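Local atomic coordinates of phage-like element PBSX protein XepA (Bacillus subtilis, PDB entry 6IA5), a protein that is of unknown function, does not seem to be involved in host cell lysis, and assembles as a pentamer. Residues Q59-G63 with A64-S68; Y123-N127 with L128-E132; G230-D234 with D235-A239. One frame throughout, in Å; residues are numbered along the deposited sequence.

Interaction 1. Residues Q59-G63 with A64-S68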
ATOM      1  N   GLN E  59     -28.422  21.461 -15.685  1.00 39.16           N
ATOM      2  CA  GLN E  59     -28.814  20.060 -15.753  1.00 34.93           C
ATOM      3  C   GLN E  59     -29.040  19.568 -14.327  1.00 32.68           C
ATOM      4  O   GLN E  59     -28.141  19.644 -13.499  1.00 33.60           O
ATOM      5  CB  GLN E  59     -27.682  19.249 -16.394  1.00 36.80           C
ATOM      6  CG  GLN E  59     -27.220  19.771 -17.750  1.00 33.98           C
ATOM      7  CD  GLN E  59     -28.244  19.481 -18.815  1.00 37.45           C
ATOM      8  OE1 GLN E  59     -28.453  18.334 -19.207  1.00 38.24           O
ATOM      9  NE2 GLN E  59     -28.882  20.526 -19.320  1.00 34.74           N
ATOM     10  N   ASP E  60     -30.249  19.087 -14.042  1.00 31.51           N
ATOM     11  CA  ASP E  60     -30.588  18.579 -12.723  1.00 34.70           C
ATOM     12  C   ASP E  60     -29.963  17.189 -12.562  1.00 39.32           C
ATOM     13  O   ASP E  60     -30.185  16.320 -13.413  1.00 36.10           O
ATOM     14  CB  ASP E  60     -32.107  18.522 -12.569  1.00 34.24           C
ATOM     15  CG  ASP E  60     -32.607  18.285 -11.147  1.00 42.61           C
ATOM     16  OD1 ASP E  60     -31.795  18.001 -10.238  1.00 38.57           O
ATOM     17  OD2 ASP E  60     -33.826  18.407 -10.953  1.00 47.49           O
ATOM     18  N   ARG E  61     -29.177  16.984 -11.490  1.00 33.72           N
ATOM     19  CA  ARG E  61     -28.571  15.675 -11.245  1.00 35.39           C
ATOM     20  C   ARG E  61     -29.609  14.666 -10.754  1.00 38.77           C
ATOM     21  O   ARG E  61     -29.402  13.463 -10.889  1.00 38.76           O
ATOM     22  CB  ARG E  61     -27.527  15.750 -10.127  1.00 33.01           C
ATOM     23  CG  ARG E  61     -26.277  16.530 -10.512  1.00 33.77           C
ATOM     24  CD  ARG E  61     -25.461  16.826  -9.271  1.00 33.38           C
ATOM     25  NE  ARG E  61     -25.030  15.555  -8.751  1.00 39.39           N
ATOM     26  CZ  ARG E  61     -24.631  15.320  -7.516  1.00 37.98           C
ATOM     27  NH1 ARG E  61     -24.468  16.312  -6.664  1.00 36.18           N
ATOM     28  NH2 ARG E  61     -24.393  14.075  -7.148  1.00 34.58           N
ATOM     29  N   LEU E  62     -30.701  15.149 -10.156  1.00 33.10           N
ATOM     30  CA  LEU E  62     -31.694  14.307  -9.516  1.00 35.18           C
ATOM     31  C   LEU E  62     -32.665  13.783 -10.565  1.00 41.76           C
ATOM     32  O   LEU E  62     -33.243  14.549 -11.334  1.00 44.06           O
ATOM     33  CB  LEU E  62     -32.442  15.117  -8.451  1.00 35.21           C
ATOM     34  CG  LEU E  62     -31.571  15.741  -7.359  1.00 37.65           C
ATOM     35  CD1 LEU E  62     -32.442  16.381  -6.274  1.00 40.41           C
ATOM     36  CD2 LEU E  62     -30.636  14.702  -6.742  1.00 36.17           C
ATOM     37  N   GLY E  63     -32.837  12.464 -10.587  1.00 40.06           N
ATOM     38  CA  GLY E  63     -33.675  11.824 -11.581  1.00 41.60           C
ATOM     39  C   GLY E  63     -33.557  10.318 -11.414  1.00 37.90           C
ATOM     40  O   GLY E  63     -32.932   9.862 -10.454  1.00 37.88           O
ATOM     41  N   ALA E  64     -34.095   9.578 -12.383  1.00 34.66           N
ATOM     42  CA  ALA E  64     -34.007   8.124 -12.407  1.00 35.94           C
ATOM     43  C   ALA E  64     -32.543   7.677 -12.427  1.00 34.31           C
ATOM     44  O   ALA E  64     -32.189   6.668 -11.830  1.00 37.15           O
ATOM     45  CB  ALA E  64     -34.757   7.571 -13.604  1.00 32.86           C
ATOM     46  N   VAL E  65     -31.695   8.446 -13.110  1.00 32.51           N
ATOM     47  CA  VAL E  65     -30.265   8.200 -13.089  1.00 37.22           C
ATOM     48  C   VAL E  65     -29.627   9.310 -12.261  1.00 36.48           C
ATOM     49  O   VAL E  65     -29.730  10.476 -12.624  1.00 36.21           O
ATOM     50  CB  VAL E  65     -29.676   8.139 -14.509  1.00 33.53           C
ATOM     51  CG1 VAL E  65     -28.162   7.934 -14.479  1.00 31.18           C
ATOM     52  CG2 VAL E  65     -30.364   7.057 -15.318  1.00 30.79           C
ATOM     53  N   LEU E  66     -28.992   8.940 -11.144  1.00 33.92           N
ATOM     54  CA  LEU E  66     -28.466   9.977 -10.274  1.00 31.19           C
ATOM     55  C   LEU E  66     -27.044  10.329 -10.711  1.00 32.39           C
ATOM     56  O   LEU E  66     -26.106   9.597 -10.414  1.00 33.59           O
ATOM     57  CB  LEU E  66     -28.593   9.595  -8.798  1.00 32.20           C
ATOM     58  CG  LEU E  66     -28.758  10.869  -7.975  1.00 36.52           C
ATOM     59  CD1 LEU E  66     -30.002  10.949  -7.142  1.00 33.71           C
ATOM     60  CD2 LEU E  66     -27.442  11.384  -7.422  1.00 32.79           C
ATOM     61  N   ILE E  67     -26.901  11.467 -11.403  1.00 32.81           N
ATOM     62  CA  ILE E  67     -25.620  11.877 -11.962  1.00 30.92           C
ATOM     63  C   ILE E  67     -24.647  12.199 -10.832  1.00 30.73           C
ATOM     64  O   ILE E  67     -24.947  13.037  -9.984  1.00 27.80           O
ATOM     65  CB  ILE E  67     -25.772  13.064 -12.942  1.00 30.76           C
ATOM     66  CG1 ILE E  67     -26.780  12.778 -14.067  1.00 34.30           C
ATOM     67  CG2 ILE E  67     -24.420  13.458 -13.504  1.00 25.83           C
ATOM     68  CD1 ILE E  67     -26.539  11.463 -14.796  1.00 32.76           C
ATOM     69  N   SER E  68     -23.465  11.553 -10.850  1.00 28.29           N
ATOM     70  CA  SER E  68     -22.450  11.762  -9.820  1.00 29.68           C
ATOM     71  C   SER E  68     -21.264  12.581 -10.341  1.00 26.92           C
ATOM     72  O   SER E  68     -20.540  13.175  -9.545  1.00 30.76           O
ATOM     73  CB  SER E  68     -21.990  10.424  -9.280  1.00 29.78           C
ATOM     74  OG  SER E  68     -21.375   9.705 -10.346  1.00 32.51           O
TER
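The carbonyl oxygen of I67 is gripped side-on by the guanidinium of R61, with NE at 2.8 Å and NH2 at 3.1 Å from that single oxygen. I67 O lies at the edge of the guanidinium, only 4° out of its plane. The NE bond is the straighter of the two (160° at the hydrogen), and its donor is tilted from the carbonyl plane, whereas NH2 approaches within it. A bend at chi3 (64°) swings the end of the arginine chain over to this carbonyl. Backbone completes the link in the reverse sense: I67 N donates to R61 O at 3.2 Å, so the two residues hold each other through both main chain and side chain across the intervening loop. On the flank, L62 CD2 lies alongside L66 CD1, 3.8 Å away. At the start of the loop, D60 OD1 accepts from L62 N in an Asx turn (3.1 Å), while its OD2 forms a salt bridge with R117. The loop leads from strand 53-60 to strand 69-76, and L106, Y136 and W73 of a neighbouring subunit pack on R61, L62 and L66. With NH1 bonded to K116 O and to a glycerol probably from the crystallisation liquor, the guanidinium meets neutral oxygens, I67 O among them, which fix its rotation and probably help offset its buried charge.

Interaction 2. Residues Y123-N127 with L128-E132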
ATOM      1  N   TYR E 123     -18.842  27.739 -22.170  1.00 33.49           N
ATOM      2  CA  TYR E 123     -17.651  27.894 -22.983  1.00 37.55           C
ATOM      3  C   TYR E 123     -17.567  29.347 -23.462  1.00 37.85           C
ATOM      4  O   TYR E 123     -18.505  29.824 -24.093  1.00 39.24           O
ATOM      5  CB  TYR E 123     -17.715  26.963 -24.193  1.00 35.02           C
ATOM      6  CG  TYR E 123     -16.438  26.969 -24.991  1.00 39.14           C
ATOM      7  CD1 TYR E 123     -16.168  27.975 -25.912  1.00 37.96           C
ATOM      8  CD2 TYR E 123     -15.477  25.990 -24.791  1.00 38.43           C
ATOM      9  CE1 TYR E 123     -14.977  27.996 -26.623  1.00 38.46           C
ATOM     10  CE2 TYR E 123     -14.276  26.000 -25.488  1.00 36.53           C
ATOM     11  CZ  TYR E 123     -14.030  27.008 -26.410  1.00 37.90           C
ATOM     12  OH  TYR E 123     -12.848  27.041 -27.102  1.00 37.92           O
ATOM     13  N   VAL E 124     -16.449  30.026 -23.168  1.00 37.62           N
ATOM     14  CA  VAL E 124     -16.255  31.406 -23.602  1.00 39.05           C
ATOM     15  C   VAL E 124     -15.199  31.439 -24.704  1.00 39.95           C
ATOM     16  O   VAL E 124     -14.041  31.095 -24.460  1.00 39.76           O
ATOM     17  CB  VAL E 124     -15.867  32.334 -22.434  1.00 36.70           C
ATOM     18  CG1 VAL E 124     -15.667  33.780 -22.896  1.00 39.88           C
ATOM     19  CG2 VAL E 124     -16.874  32.267 -21.287  1.00 33.82           C
ATOM     20  N   ASN E 125     -15.602  31.857 -25.914  1.00 37.37           N
ATOM     21  CA  ASN E 125     -14.672  31.968 -27.037  1.00 41.89           C
ATOM     22  C   ASN E 125     -13.719  33.141 -26.791  1.00 42.99           C
ATOM     23  O   ASN E 125     -14.115  34.125 -26.165  1.00 46.62           O
ATOM     24  CB  ASN E 125     -15.413  32.135 -28.369  1.00 40.13           C
ATOM     25  CG  ASN E 125     -14.500  32.120 -29.576  1.00 41.59           C
ATOM     26  OD1 ASN E 125     -13.468  31.452 -29.573  1.00 38.46           O
ATOM     27  ND2 ASN E 125     -14.875  32.852 -30.614  1.00 43.28           N
ATOM     28  N   GLY E 126     -12.470  33.018 -27.256  1.00 38.78           N
ATOM     29  CA  GLY E 126     -11.482  34.078 -27.117  1.00 42.45           C
ATOM     30  C   GLY E 126     -11.713  35.197 -28.148  1.00 46.56           C
ATOM     31  O   GLY E 126     -12.818  35.341 -28.681  1.00 44.48           O
ATOM     32  N   ASN E 127     -10.646  35.935 -28.471  1.00 50.08           N
ATOM     33  CA  ASN E 127     -10.735  37.168 -29.248  1.00 59.90           C
ATOM     34  C   ASN E 127     -10.887  36.942 -30.760  1.00 55.98           C
ATOM     35  O   ASN E 127     -10.955  37.910 -31.508  1.00 66.47           O
ATOM     36  CB  ASN E 127      -9.579  38.119 -28.917  1.00 54.03           C
ATOM     37  CG  ASN E 127      -8.216  37.554 -29.261  1.00 66.51           C
ATOM     38  OD1 ASN E 127      -8.074  36.682 -30.119  1.00 78.61           O
ATOM     39  ND2 ASN E 127      -7.191  38.043 -28.589  1.00 66.50           N
ATOM     40  N   LEU E 128     -10.975  35.687 -31.222  1.00 56.47           N
ATOM     41  CA  LEU E 128     -11.172  35.439 -32.646  1.00 51.00           C
ATOM     42  C   LEU E 128     -12.398  34.554 -32.871  1.00 55.40           C
ATOM     43  O   LEU E 128     -12.584  33.559 -32.177  1.00 55.79           O
ATOM     44  CB  LEU E 128      -9.913  34.819 -33.260  1.00 49.47           C
ATOM     45  CG  LEU E 128      -8.740  35.774 -33.493  1.00 55.39           C
ATOM     46  CD1 LEU E 128      -7.471  34.999 -33.867  1.00 48.01           C
ATOM     47  CD2 LEU E 128      -9.076  36.832 -34.553  1.00 52.14           C
ATOM     48  N   GLN E 129     -13.219  34.922 -33.859  1.00 51.41           N
ATOM     49  CA  GLN E 129     -14.420  34.184 -34.212  1.00 58.56           C
ATOM     50  C   GLN E 129     -14.057  32.754 -34.613  1.00 56.28           C
ATOM     51  O   GLN E 129     -13.095  32.543 -35.337  1.00 54.77           O
ATOM     52  CB  GLN E 129     -15.146  34.901 -35.352  1.00 58.94           C
ATOM     53  CG  GLN E 129     -16.265  34.085 -35.973  1.00 62.53           C
ATOM     54  CD  GLN E 129     -17.273  34.974 -36.661  1.00 73.81           C
ATOM     55  OE1 GLN E 129     -17.535  36.102 -36.251  1.00 78.75           O
ATOM     56  NE2 GLN E 129     -17.839  34.475 -37.740  1.00 72.07           N
ATOM     57  N   GLN E 130     -14.840  31.771 -34.147  1.00 52.99           N
ATOM     58  CA  GLN E 130     -14.595  30.387 -34.520  1.00 53.68           C
ATOM     59  C   GLN E 130     -15.170  30.137 -35.911  1.00 51.65           C
ATOM     60  O   GLN E 130     -16.187  30.713 -36.277  1.00 55.60           O
ATOM     61  CB  GLN E 130     -15.312  29.425 -33.563  1.00 49.40           C
ATOM     62  CG  GLN E 130     -14.860  29.478 -32.114  1.00 41.56           C
ATOM     63  CD  GLN E 130     -15.815  28.696 -31.240  1.00 40.17           C
ATOM     64  OE1 GLN E 130     -16.982  28.509 -31.570  1.00 40.92           O
ATOM     65  NE2 GLN E 130     -15.330  28.212 -30.108  1.00 42.32           N
ATOM     66  N   SER E 131     -14.563  29.207 -36.647  1.00 51.76           N
ATOM     67  CA  SER E 131     -15.223  28.663 -37.824  1.00 56.15           C
ATOM     68  C   SER E 131     -15.648  27.213 -37.581  1.00 52.92           C
ATOM     69  O   SER E 131     -16.510  26.708 -38.284  1.00 48.45           O
ATOM     70  CB  SER E 131     -14.376  28.825 -39.068  1.00 55.09           C
ATOM     71  N   GLU E 132     -15.085  26.567 -36.549  1.00 50.97           N
ATOM     72  CA  GLU E 132     -15.422  25.186 -36.224  1.00 48.61           C
ATOM     73  C   GLU E 132     -15.397  24.999 -34.707  1.00 45.65           C
ATOM     74  O   GLU E 132     -14.446  25.442 -34.051  1.00 40.83           O
ATOM     75  CB  GLU E 132     -14.400  24.276 -36.909  1.00 48.24           C
ATOM     76  CG  GLU E 132     -14.770  22.812 -36.916  1.00 60.59           C
ATOM     77  CD  GLU E 132     -13.587  21.906 -37.212  1.00 56.97           C
ATOM     78  OE1 GLU E 132     -12.550  22.418 -37.696  1.00 54.55           O
ATOM     79  OE2 GLU E 132     -13.707  20.700 -36.950  1.00 64.25           O
TER
HETATM   80  O   HOH W   1     -12.788  28.780 -29.106  1.00 37.98           O
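One direct side-chain hydrogen bond spans this turn, from N125 ND2 to L128 O at 2.9 Å. It is bent (143° at the hydrogen), and the donor stands above the carbonyl plane, 39° out of it. The same nitrogen also donates to K49 O, so the amide links L128 to a second loop. The chi1 of -174°, which sets CG of N125 opposite its backbone N, sends the amide across the inside of the loop to this carbonyl.

A water-mediated set comes next. One water accepts from Y123 OH at 2.7 Å and from Q130 NE2 at 2.8 Å, and donates to N125 OD1 at 2.8 Å. Three side chains thus share it, and N125 has its amide oriented at both ends, by the water at OD1 and by carbonyls at ND2. The water lies at the edge of the tyrosine ring, in its plane.

Van der Waals contacts fill in the rest. The Q130 and N125 side chains run past one another, antiparallel, with Q130 CG 3.5 Å from N125 OD1. Q130 NE2 approaches Y123 CE1 obliquely at 3.5 Å, while its OE1 accepts from L48 N. Further out, the N127 and L128 side chains project together, N127 OD1 being 3.6 Å from L128 CG.

The loop leaves strand 118-125 and enters strand 133-140, which belong to two different antiparallel sheets. Y123 points between them, meeting F133, A74 and A76 of the one sheet and L82 of its own, while D77 OD1 takes the backbone N-H groups of S131 and E132.

Interaction 3. Residues G230-D234 with D235-A239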
ATOM      1  N   GLY E 230      23.035  10.690  36.587  1.00 33.08           N
ATOM      2  CA  GLY E 230      22.802  11.620  35.496  1.00 33.07           C
ATOM      3  C   GLY E 230      24.071  12.437  35.239  1.00 33.11           C
ATOM      4  O   GLY E 230      24.985  12.434  36.070  1.00 27.81           O
ATOM      5  N   VAL E 231      24.099  13.128  34.095  1.00 31.04           N
ATOM      6  CA  VAL E 231      25.218  13.976  33.734  1.00 29.93           C
ATOM      7  C   VAL E 231      24.715  15.413  33.601  1.00 30.26           C
ATOM      8  O   VAL E 231      23.842  15.691  32.774  1.00 29.22           O
ATOM      9  CB  VAL E 231      25.874  13.476  32.427  1.00 30.49           C
ATOM     10  CG1 VAL E 231      27.031  14.385  32.008  1.00 30.70           C
ATOM     11  CG2 VAL E 231      26.410  12.054  32.593  1.00 27.01           C
ATOM     12  N   LYS E 232      25.271  16.321  34.411  1.00 30.64           N
ATOM     13  CA  LYS E 232      24.842  17.715  34.427  1.00 31.65           C
ATOM     14  C   LYS E 232      25.331  18.423  33.162  1.00 31.65           C
ATOM     15  O   LYS E 232      26.471  18.226  32.753  1.00 32.93           O
ATOM     16  CB  LYS E 232      25.362  18.398  35.700  1.00 33.02           C
ATOM     17  CG  LYS E 232      24.860  19.814  35.914  1.00 35.32           C
ATOM     18  CD  LYS E 232      24.693  20.177  37.349  1.00 41.01           C
ATOM     19  CE  LYS E 232      25.965  20.422  38.107  1.00 42.31           C
ATOM     20  NZ  LYS E 232      26.593  21.670  37.631  1.00 55.40           N
ATOM     21  N   THR E 233      24.469  19.263  32.543  1.00 31.44           N
ATOM     22  CA  THR E 233      24.806  19.796  31.227  1.00 35.85           C
ATOM     23  C   THR E 233      25.973  20.794  31.296  1.00 39.45           C
ATOM     24  O   THR E 233      26.762  20.872  30.369  1.00 36.00           O
ATOM     25  CB  THR E 233      23.597  20.392  30.489  1.00 34.39           C
ATOM     26  OG1 THR E 233      23.230  21.602  31.154  1.00 31.49           O
ATOM     27  CG2 THR E 233      22.411  19.450  30.373  1.00 32.53           C
ATOM     28  N   ASP E 234      26.070  21.584  32.374  1.00 40.05           N
ATOM     29  CA  ASP E 234      27.014  22.703  32.364  1.00 41.10           C
ATOM     30  C   ASP E 234      28.459  22.246  32.545  1.00 44.99           C
ATOM     31  O   ASP E 234      29.342  22.868  31.970  1.00 44.04           O
ATOM     32  CB  ASP E 234      26.665  23.839  33.329  1.00 45.02           C
ATOM     33  CG  ASP E 234      26.467  23.408  34.766  1.00 56.44           C
ATOM     34  OD1 ASP E 234      26.815  22.254  35.088  1.00 57.96           O
ATOM     35  OD2 ASP E 234      25.852  24.189  35.546  1.00 59.27           O
ATOM     36  N   ASP E 235      28.700  21.158  33.304  1.00 41.15           N
ATOM     37  CA  ASP E 235      30.059  20.794  33.661  1.00 37.64           C
ATOM     38  C   ASP E 235      30.303  19.293  33.570  1.00 41.84           C
ATOM     39  O   ASP E 235      31.376  18.845  33.970  1.00 46.30           O
ATOM     40  CB  ASP E 235      30.409  21.316  35.063  1.00 40.21           C
ATOM     41  CG  ASP E 235      29.545  20.732  36.164  1.00 43.08           C
ATOM     42  OD1 ASP E 235      28.819  19.751  35.890  1.00 44.84           O
ATOM     43  OD2 ASP E 235      29.585  21.266  37.292  1.00 47.43           O
ATOM     44  N   ALA E 236      29.317  18.512  33.094  1.00 39.05           N
ATOM     45  CA  ALA E 236      29.475  17.068  32.931  1.00 34.14           C
ATOM     46  C   ALA E 236      29.723  16.343  34.266  1.00 32.23           C
ATOM     47  O   ALA E 236      30.272  15.255  34.287  1.00 35.49           O
ATOM     48  CB  ALA E 236      30.573  16.739  31.924  1.00 33.16           C
ATOM     49  N   THR E 237      29.316  16.922  35.397  1.00 32.53           N
ATOM     50  CA  THR E 237      29.291  16.195  36.658  1.00 37.81           C
ATOM     51  C   THR E 237      28.378  14.980  36.489  1.00 38.39           C
ATOM     52  O   THR E 237      27.277  15.122  35.956  1.00 35.03           O
ATOM     53  CB  THR E 237      28.648  17.045  37.773  1.00 35.60           C
ATOM     54  OG1 THR E 237      29.425  18.228  37.888  1.00 36.78           O
ATOM     55  CG2 THR E 237      28.569  16.365  39.123  1.00 35.61           C
ATOM     56  N   THR E 238      28.824  13.819  36.989  1.00 32.66           N
ATOM     57  CA  THR E 238      28.006  12.620  37.044  1.00 32.73           C
ATOM     58  C   THR E 238      27.646  12.365  38.505  1.00 35.39           C
ATOM     59  O   THR E 238      28.530  12.317  39.354  1.00 34.78           O
ATOM     60  CB  THR E 238      28.766  11.417  36.474  1.00 33.86           C
ATOM     61  OG1 THR E 238      29.138  11.813  35.162  1.00 37.75           O
ATOM     62  CG2 THR E 238      27.932  10.159  36.381  1.00 34.95           C
ATOM     63  N   ALA E 239      26.351  12.224  38.807  1.00 33.56           N
ATOM     64  CA  ALA E 239      25.936  12.010  40.186  1.00 35.02           C
ATOM     65  C   ALA E 239      24.583  11.306  40.199  1.00 34.61           C
ATOM     66  O   ALA E 239      23.891  11.288  39.177  1.00 32.56           O
ATOM     67  CB  ALA E 239      25.886  13.322  40.946  1.00 34.37           C
TER
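K232 NZ stands over one face of the D235 carboxylate, meeting OD2 at 3.0 Å from well out of the plane, and D234 OD1 lies on this side too. On the opposite face, T237 reaches D235 OD1 with its backbone N at 2.9 Å and its hydroxyl OG1 at 2.6 Å, both from above the plane. The D234 carboxylate is turned 60° against that of D235, and its OD1 offers K232 NZ a syn lone pair at 2.6 Å.

The two acids project together, with their OD1 atoms 3.3 Å apart. Such proximity of like charges would be costly, but the ammonium forms salt bridges to both carboxylates and probably offsets it. The lysine chain curls to get there, bent at chi2, chi3 and chi4 (70° at the last).

Main-chain bonds close the hairpin. K232 N donates to T237 O, and A236 N to K232 O with a bent geometry of 133° at the hydrogen. G230 and A239 form an antiparallel hydrogen-bonded pair, and V231 and T238 the non-hydrogen-bonded one that follows; the latter two put their side chains on the same face, where V231 CG2 sits 3.8 Å from T238 OG1. V231 CG1 also packs on A236 CA at 3.7 Å. At the tip, T233 OG1 bonds to P227 O of a neighbouring subunit.

T233 and D234 are right-handed helical and A236 has positive phi, the pattern of a four-residue β-hairpin loop, here combined with an Asx turn at D235 and joining strands 225-232 and 238-239 of the C-terminal β domain.

Interactions 1 and 2 belong to the same β-rich part of the chain and lie toward opposite ends of strand 118-125, whose neighbour in the sheet, strand 53-60, leads into interaction 1. Their centres are about 30 Å apart and their nearest atoms about 12 Å, so they do not touch. Each is a loop that carries the chain from one four-stranded sheet to the other. Interaction 3 is a hairpin of the C-terminal domain on the far side of the chain's centre, about 73 Å from interaction 1 and about 79 Å from interaction 2 between centres. A glycerol, probably from crystallisation, lies beside interaction 1; interactions 1 and 3 both meet neighbouring subunits of the pentamer.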